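Hypothetical protein (Pseudomonas aeruginosa, PDB 2H9F) probably isomerises methylaconitate or a related tricarboxylic acid, as a member of the PrpF family of isomerases. Local coordinates at residues Q7-T13 / E386-P392; R41-M46 / F98-S102; N104-T110 / I175-F179. All coordinates share one frame; numbering follows the deposited sequence. Where two conformers were deposited one is given.

Overall arrangement
Strand 7-17 opens the chain and strand 388-392 closes it; contact 1 joins the two as antiparallel neighbours, enclosing nearly all the remaining residues in one loop. The other two contacts nest inside that loop and follow each other in series. Contact 2 closes the shorter excursion from helix 39-49 to the short strand 99-100. Contact 3 begins just beyond it, where helix 106-118 starts, and ties that helix to strand 175-180. Leu44 on the helix of contact 2 packs on Ile10 and Val391 of contact 1, so these two touch directly. Contact 3 lies about 25 Å, centre to centre, from contact 1 and nearer the middle of the chain.

Contact 1. Residues Q7-T13 / E386-P392; sequences QIRIPAT and EGWVRVP
Val389 fits both its methyl groups against the facing strand, CG2 at 3.9 Å from Ile10 CB and CG1 at 3.9 Å from Ala12 CB. This is the apolar side of an antiparallel beta pairing between the N-terminal strand 7-17 and the C-terminal strand 388-392. Phe25 of strand 20-26 and Leu44 of helix 39-49 pack on the same face. Backbone bonds run along the pair, the straightest from Ile10 N to Val389 O, 2.8 Å at 174°. At the Ala12 end Gly387 has backbone angles that a residue with CB could hardly adopt, and its O receives Ala12 N from above the carbonyl plane.

The opposite face carries Arg9, Pro11, Trp388 and Arg390. Pro11 CD lies 3.8 Å from Trp388 CD1, while the Arg9 guanidinium is laid over a face of the indole in a cation-pi stack: CZ is 3.9 Å from the centroid of the five-membered ring, with the planes 26° apart. A bend at chi3 (-48°) turns the arginine back over the ring. Farther out, Arg9 and Arg390 each form a salt bridge to Glu386 of the second subunit, and the Gln7 amide has its strongest polar partner in Glu159 of that subunit. The Gln7 side chain crosses that of Arg390 at about a right angle, NE2 lying 3.5 Å from Arg390 CB.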
# COMPACT_ATOMS: atom_id res chain seq x y z
N GLN A 7 10.39 -9.87 -19.56
CA GLN A 7 10.92 -9.37 -18.31
C GLN A 7 12.08 -10.23 -17.86
O GLN A 7 12.14 -11.43 -18.18
CB GLN A 7 9.81 -9.42 -17.25
CG GLN A 7 8.59 -8.54 -17.57
CD GLN A 7 7.86 -8.11 -16.35
OE1 GLN A 7 8.18 -7.09 -15.79
NE2 GLN A 7 6.90 -8.93 -15.89
N ILE A 8 12.94 -9.62 -17.07
CA ILE A 8 14.07 -10.26 -16.36
C ILE A 8 13.48 -10.83 -15.07
O ILE A 8 12.60 -10.20 -14.49
CB ILE A 8 15.17 -9.17 -16.10
CG1 ILE A 8 15.60 -8.63 -17.45
CG2 ILE A 8 16.39 -9.66 -15.41
CD1 ILE A 8 15.99 -9.69 -18.44
N ARG A 9 13.90 -12.04 -14.69
CA ARG A 9 13.57 -12.59 -13.38
C ARG A 9 14.80 -12.48 -12.45
O ARG A 9 15.90 -12.99 -12.79
CB ARG A 9 13.13 -14.06 -13.48
CG ARG A 9 12.10 -14.47 -14.59
CD ARG A 9 11.47 -15.87 -14.26
NE ARG A 9 12.46 -16.92 -13.89
CZ ARG A 9 12.30 -17.92 -13.01
NH1 ARG A 9 11.18 -18.10 -12.33
NH2 ARG A 9 13.30 -18.77 -12.80
N ILE A 10 14.64 -11.76 -11.34
CA ILE A 10 15.72 -11.49 -10.36
C ILE A 10 15.37 -12.12 -9.04
O ILE A 10 14.30 -11.81 -8.47
CB ILE A 10 16.03 -9.96 -10.19
CG1 ILE A 10 16.23 -9.31 -11.55
CG2 ILE A 10 17.32 -9.69 -9.31
CD1 ILE A 10 16.17 -7.83 -11.52
N PRO A 11 16.21 -13.07 -8.58
CA PRO A 11 15.97 -13.69 -7.28
C PRO A 11 15.84 -12.63 -6.19
O PRO A 11 16.67 -11.75 -6.09
CB PRO A 11 17.21 -14.56 -7.04
CG PRO A 11 17.84 -14.71 -8.38
CD PRO A 11 17.43 -13.56 -9.22
N ALA A 12 14.80 -12.74 -5.37
CA ALA A 12 14.50 -11.74 -4.34
C ALA A 12 13.67 -12.42 -3.28
O ALA A 12 13.03 -13.43 -3.53
CB ALA A 12 13.66 -10.56 -4.87
N THR A 13 13.64 -11.76 -2.13
CA THR A 13 12.84 -12.13 -0.98
C THR A 13 12.16 -10.86 -0.47
O THR A 13 12.79 -9.79 -0.27
CB THR A 13 13.70 -12.78 0.08
OG1 THR A 13 14.47 -13.82 -0.55
CG2 THR A 13 12.81 -13.40 1.21
N GLU A 386 8.92 -15.29 -1.45
CA GLU A 386 10.26 -15.53 -1.94
C GLU A 386 10.21 -16.12 -3.35
O GLU A 386 9.31 -16.81 -3.70
CB GLU A 386 10.97 -16.53 -1.02
CG GLU A 386 10.13 -17.80 -0.82
CD GLU A 386 10.83 -18.91 -0.06
OE1 GLU A 386 11.95 -19.31 -0.43
OE2 GLU A 386 10.22 -19.40 0.90
N GLY A 387 11.23 -15.84 -4.16
CA GLY A 387 11.26 -16.37 -5.50
C GLY A 387 12.00 -15.35 -6.34
O GLY A 387 13.20 -15.13 -6.14
N TRP A 388 11.29 -14.74 -7.29
CA TRP A 388 11.93 -13.81 -8.25
C TRP A 388 10.98 -12.64 -8.46
O TRP A 388 9.75 -12.85 -8.57
CB TRP A 388 12.08 -14.51 -9.59
CG TRP A 388 13.00 -15.68 -9.58
CD1 TRP A 388 14.31 -15.69 -9.96
CD2 TRP A 388 12.67 -17.01 -9.21
NE1 TRP A 388 14.82 -16.93 -9.81
CE2 TRP A 388 13.84 -17.78 -9.38
CE3 TRP A 388 11.49 -17.65 -8.74
CZ2 TRP A 388 13.89 -19.13 -9.08
CZ3 TRP A 388 11.54 -18.98 -8.44
CH2 TRP A 388 12.73 -19.72 -8.60
N VAL A 389 11.53 -11.45 -8.49
CA VAL A 389 10.82 -10.30 -9.01
C VAL A 389 11.03 -10.24 -10.51
O VAL A 389 12.10 -10.64 -11.03
CB VAL A 389 11.22 -8.96 -8.35
CG1 VAL A 389 10.80 -8.88 -6.95
CG2 VAL A 389 12.78 -8.64 -8.46
N ARG A 390 10.06 -9.65 -11.21
CA ARG A 390 10.21 -9.35 -12.63
C ARG A 390 10.16 -7.86 -12.94
O ARG A 390 9.38 -7.11 -12.36
CB ARG A 390 9.14 -10.02 -13.47
CG ARG A 390 9.05 -11.52 -13.32
CD ARG A 390 8.15 -12.05 -14.45
NE ARG A 390 8.15 -13.48 -14.47
CZ ARG A 390 7.58 -14.24 -15.41
NH1 ARG A 390 7.00 -13.69 -16.47
NH2 ARG A 390 7.61 -15.56 -15.27
N VAL A 391 11.05 -7.43 -13.83
CA VAL A 391 10.96 -6.12 -14.40
C VAL A 391 11.30 -6.24 -15.89
O VAL A 391 11.99 -7.17 -16.29
CB VAL A 391 11.92 -5.08 -13.73
CG1 VAL A 391 11.63 -4.94 -12.21
CG2 VAL A 391 13.35 -5.44 -13.96
N PRO A 392 10.85 -5.27 -16.69
CA PRO A 392 11.32 -5.19 -18.08
C PRO A 392 12.83 -4.96 -18.18
O PRO A 392 13.40 -4.16 -17.44
CB PRO A 392 10.49 -4.03 -18.64
CG PRO A 392 9.28 -4.01 -17.79
CD PRO A 392 9.82 -4.26 -16.42

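Contact 2. Residues R41-M46 / F98-S102; sequences RDRLFM and FVDWS
Trp101 and Asp42 are turned to meet each other by similar first torsions: both carry CG anti to their own carbonyl carbon, chi1 -60° in the tryptophan and -80° in the aspartate. The indole thereby presents its N-H edge to the carboxylate, and Trp101 NE1 donates to Asp42 OD1 over 2.8 Å. The oxygen sits almost in the plane of the indole; seen from the carboxylate, the donor arrives on the syn side but lifted out of its plane. The second oxygen is used as well, since a water donates to Asp42 OD2 and accepts from Val99 N, so the carboxylate holds the indole directly and, through the water, the Val99 backbone N.

These bonds dock helix 39-49 against the short strand 99-100, which pairs with strand 85-92 and ends in an Asx turn, Asp100 OD1 accepting from both Ser102 N and Ser102 OG. Within the strand, Val99 divides its methyl groups. CG2 points to the helix, 3.6 Å from Asp42 O and 3.9 Å from Met46 CG, whereas CG1 lies over one face of the Trp101 ring, toward its rim.

Beyond the polar edge, the six-membered ring of the indole continues along the helix surface. Phe45 meets it edge to edge rather than in a stack, CE2 being 3.7 Å from Trp101 CH2, and Phe45 itself packs against Phe25. Arg41 contributes its aliphatic part, with CD 3.9 Å from Trp101 CZ2, while its NE is bonded to Cys34 O. One turn on from Asp42, the selenomethionine at Met46 curls at chi3 and brings its CE to 3.8 Å from Phe98 N.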
# COMPACT_ATOMS: atom_id res chain seq x y z
N ARG A 41 21.57 0.48 -10.94
CA ARG A 41 21.03 -0.11 -9.72
C ARG A 41 19.79 0.68 -9.25
O ARG A 41 18.76 0.13 -8.85
CB ARG A 41 22.13 -0.11 -8.63
CG ARG A 41 21.58 -0.59 -7.30
CD ARG A 41 22.61 -0.53 -6.20
NE ARG A 41 23.55 -1.61 -6.34
CZ ARG A 41 24.63 -1.79 -5.57
NH1 ARG A 41 24.89 -0.97 -4.55
NH2 ARG A 41 25.41 -2.82 -5.81
N ASP A 42 19.93 1.99 -9.27
CA ASP A 42 18.90 2.93 -8.83
C ASP A 42 17.66 2.72 -9.69
O ASP A 42 16.56 2.50 -9.16
CB ASP A 42 19.47 4.38 -8.93
CG ASP A 42 20.37 4.75 -7.73
OD1 ASP A 42 20.76 3.85 -6.96
OD2 ASP A 42 20.70 5.95 -7.59
N ARG A 43 17.86 2.68 -11.02
CA ARG A 43 16.77 2.42 -11.99
C ARG A 43 16.09 1.09 -11.72
O ARG A 43 14.82 0.96 -11.73
CB ARG A 43 17.33 2.40 -13.43
CG ARG A 43 18.01 3.67 -13.90
CD ARG A 43 18.24 3.73 -15.44
NE ARG A 43 19.31 2.84 -15.94
CZ ARG A 43 20.50 3.26 -16.36
NH1 ARG A 43 20.81 4.54 -16.35
NH2 ARG A 43 21.42 2.40 -16.78
N LEU A 44 16.92 0.07 -11.47
CA LEU A 44 16.37 -1.26 -11.22
C LEU A 44 15.40 -1.20 -10.04
O LEU A 44 14.26 -1.66 -10.14
CB LEU A 44 17.46 -2.31 -10.97
CG LEU A 44 16.88 -3.68 -10.53
CD1 LEU A 44 16.07 -4.30 -11.63
CD2 LEU A 44 17.99 -4.65 -10.04
N PHE A 45 15.85 -0.61 -8.94
CA PHE A 45 15.06 -0.58 -7.72
C PHE A 45 13.82 0.32 -7.82
O PHE A 45 12.73 -0.02 -7.32
CB PHE A 45 15.96 -0.20 -6.56
CG PHE A 45 16.95 -1.28 -6.18
CD1 PHE A 45 16.86 -2.56 -6.70
CD2 PHE A 45 17.90 -1.05 -5.21
CE1 PHE A 45 17.75 -3.53 -6.35
CE2 PHE A 45 18.75 -2.03 -4.82
CZ PHE A 45 18.71 -3.26 -5.42
N MSE A 46 13.96 1.43 -8.51
CA MSE A 46 12.80 2.27 -8.89
C MSE A 46 11.78 1.37 -9.57
O MSE A 46 10.57 1.25 -9.18
CB MSE A 46 13.28 3.45 -9.83
CG MSE A 46 13.89 4.57 -9.13
SE MSE A 46 14.38 5.79 -10.51
CE MSE A 46 16.19 6.48 -9.99
N PHE A 98 14.23 8.74 -7.68
CA PHE A 98 15.32 8.94 -6.71
C PHE A 98 15.37 7.78 -5.74
O PHE A 98 14.31 7.30 -5.27
CB PHE A 98 15.13 10.24 -5.92
CG PHE A 98 16.36 10.64 -5.11
CD1 PHE A 98 17.49 11.17 -5.74
CD2 PHE A 98 16.40 10.46 -3.73
CE1 PHE A 98 18.61 11.52 -5.01
CE2 PHE A 98 17.51 10.80 -3.00
CZ PHE A 98 18.63 11.33 -3.63
N VAL A 99 16.57 7.28 -5.48
CA VAL A 99 16.78 6.27 -4.46
C VAL A 99 17.78 6.88 -3.51
O VAL A 99 18.84 7.34 -3.94
CB VAL A 99 17.29 4.93 -5.02
CG1 VAL A 99 17.43 3.91 -3.91
CG2 VAL A 99 16.36 4.40 -6.14
N ASP A 100 17.43 6.93 -2.23
CA ASP A 100 18.27 7.62 -1.26
C ASP A 100 19.02 6.55 -0.50
O ASP A 100 18.40 5.67 0.09
CB ASP A 100 17.39 8.43 -0.30
CG ASP A 100 18.16 9.22 0.70
OD1 ASP A 100 19.42 9.12 0.82
OD2 ASP A 100 17.47 9.97 1.39
N TRP A 101 20.34 6.64 -0.53
CA TRP A 101 21.20 5.67 0.13
C TRP A 101 21.84 6.22 1.42
O TRP A 101 22.72 5.60 2.01
CB TRP A 101 22.32 5.22 -0.81
CG TRP A 101 21.81 4.59 -2.06
CD1 TRP A 101 21.65 5.19 -3.26
CD2 TRP A 101 21.35 3.25 -2.20
NE1 TRP A 101 21.14 4.29 -4.17
CE2 TRP A 101 20.94 3.09 -3.54
CE3 TRP A 101 21.27 2.17 -1.34
CZ2 TRP A 101 20.46 1.90 -4.03
CZ3 TRP A 101 20.77 0.99 -1.82
CH2 TRP A 101 20.36 0.86 -3.15
N SER A 102 21.40 7.39 1.86
CA SER A 102 22.12 8.08 2.93
C SER A 102 21.67 7.68 4.35
O SER A 102 22.34 8.04 5.32
CB SER A 102 21.92 9.58 2.77
OG SER A 102 20.59 9.90 3.13
O HOH W 1 18.77 7.89 -7.48

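Contact 3. Residues N104-T110 / I175-F179; sequences NCGNLST and IVLEF
Thr110 faces Ile175 and Leu177 where the first turns of helix 106-118 pack on strand 175-180. The helix is enclosed by strands, including 71-77, 85-92 and 144-153, as in the diaminopimelate epimerase-like fold, in which a barrel-like sheet wraps a central helix. From Thr110 CB the two branches part. CG2, anti to the backbone N, reaches the strand and rests 3.6 Å from Ile175 CD1 and 3.8 Å from Ile175 CB. OG1 turns back along the helix and donates to Asn107 O at 2.9 Å, a carbonyl that also accepts from Thr110 N on the same face of its plane. The hydroxyl is thus satisfied within its own helix, yet still lies 3.6 Å from Leu177 CD1.

That leucine methyl also packs 3.9 Å from Gly106 O, while Leu177 CD2 comes near Thr110 CA. Cys105 is the N-cap, its SG accepting from Leu108 N. Cys105 O accepts from Ser109 N and Ser109 OG, from opposite faces of its plane, and is also bonded to Tyr87 OH. At the helix start Phe179 CZ lies 4.2 Å from Gly106 CA and, just before the N-cap, Asn104 ND2 stands at the ring edge, 4.2 Å from Phe179 CE2.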
# COMPACT_ATOMS: atom_id res chain seq x y z
N ASN A 104 19.77 4.96 7.46
CA ASN A 104 19.43 3.57 7.83
C ASN A 104 17.96 3.45 8.25
O ASN A 104 17.32 4.40 8.76
CB ASN A 104 20.34 2.94 8.95
CG ASN A 104 20.00 1.41 9.23
OD1 ASN A 104 19.74 0.64 8.28
ND2 ASN A 104 19.98 1.00 10.53
N CYS A 105 17.48 2.23 8.04
CA CYS A 105 16.22 1.76 8.54
C CYS A 105 16.50 0.71 9.62
O CYS A 105 16.90 -0.42 9.33
CB CYS A 105 15.40 1.16 7.39
SG CYS A 105 13.79 0.85 7.94
N GLY A 106 16.29 1.10 10.86
CA GLY A 106 16.46 0.20 11.98
C GLY A 106 15.45 -0.92 11.95
O GLY A 106 15.71 -2.03 12.46
N ASN A 107 14.27 -0.65 11.35
CA ASN A 107 13.23 -1.71 11.25
C ASN A 107 13.67 -2.78 10.26
O ASN A 107 13.62 -3.98 10.63
CB ASN A 107 11.83 -1.13 10.95
CG ASN A 107 11.19 -0.59 12.21
OD1 ASN A 107 10.57 -1.34 12.98
ND2 ASN A 107 11.40 0.68 12.47
N LEU A 108 14.18 -2.35 9.08
CA LEU A 108 14.66 -3.33 8.10
C LEU A 108 15.96 -4.03 8.52
O LEU A 108 16.23 -5.11 8.02
CB LEU A 108 14.73 -2.77 6.67
CG LEU A 108 13.39 -2.63 5.92
CD1 LEU A 108 13.66 -2.44 4.45
CD2 LEU A 108 12.34 -3.76 6.14
N SER A 109 16.72 -3.47 9.46
CA SER A 109 17.85 -4.21 10.10
C SER A 109 17.45 -5.58 10.61
O SER A 109 18.19 -6.55 10.47
CB SER A 109 18.40 -3.42 11.29
OG SER A 109 18.81 -2.14 10.84
N THR A 110 16.27 -5.65 11.22
CA THR A 110 15.77 -6.91 11.70
C THR A 110 15.71 -7.88 10.52
O THR A 110 16.18 -8.99 10.64
CB THR A 110 14.38 -6.75 12.34
OG1 THR A 110 14.28 -5.48 13.01
CG2 THR A 110 14.13 -7.86 13.31
N ILE A 175 13.58 -10.96 17.79
CA ILE A 175 14.97 -10.76 17.39
C ILE A 175 15.45 -9.55 18.18
O ILE A 175 14.93 -8.45 18.02
CB ILE A 175 15.12 -10.45 15.90
CG1 ILE A 175 14.66 -11.67 15.08
CG2 ILE A 175 16.57 -10.16 15.56
CD1 ILE A 175 14.47 -11.44 13.55
N VAL A 176 16.43 -9.75 19.04
CA VAL A 176 17.04 -8.65 19.78
C VAL A 176 18.15 -8.05 18.91
O VAL A 176 18.96 -8.78 18.36
CB VAL A 176 17.67 -9.19 21.11
CG1 VAL A 176 18.47 -8.12 21.82
CG2 VAL A 176 16.59 -9.80 22.01
N LEU A 177 18.16 -6.72 18.79
CA LEU A 177 19.17 -6.01 18.05
C LEU A 177 20.02 -5.20 18.98
O LEU A 177 19.48 -4.60 19.91
CB LEU A 177 18.51 -5.03 17.05
CG LEU A 177 17.56 -5.57 15.97
CD1 LEU A 177 16.83 -4.41 15.29
CD2 LEU A 177 18.30 -6.45 14.94
N GLU A 178 21.33 -5.13 18.71
CA GLU A 178 22.25 -4.25 19.42
C GLU A 178 22.93 -3.34 18.42
O GLU A 178 23.64 -3.81 17.55
CB GLU A 178 23.38 -5.01 20.16
CG GLU A 178 22.94 -6.21 20.92
CD GLU A 178 24.04 -6.78 21.83
OE1 GLU A 178 25.23 -6.54 21.60
OE2 GLU A 178 23.67 -7.46 22.80
N PHE A 179 22.72 -2.04 18.58
CA PHE A 179 23.37 -1.04 17.78
C PHE A 179 24.59 -0.57 18.54
O PHE A 179 24.48 0.06 19.59
CB PHE A 179 22.41 0.10 17.50
CG PHE A 179 21.25 -0.29 16.64
CD1 PHE A 179 20.16 -0.93 17.19
CD2 PHE A 179 21.26 -0.07 15.28
CE1 PHE A 179 19.08 -1.31 16.41
CE2 PHE A 179 20.18 -0.44 14.47
CZ PHE A 179 19.09 -1.07 15.05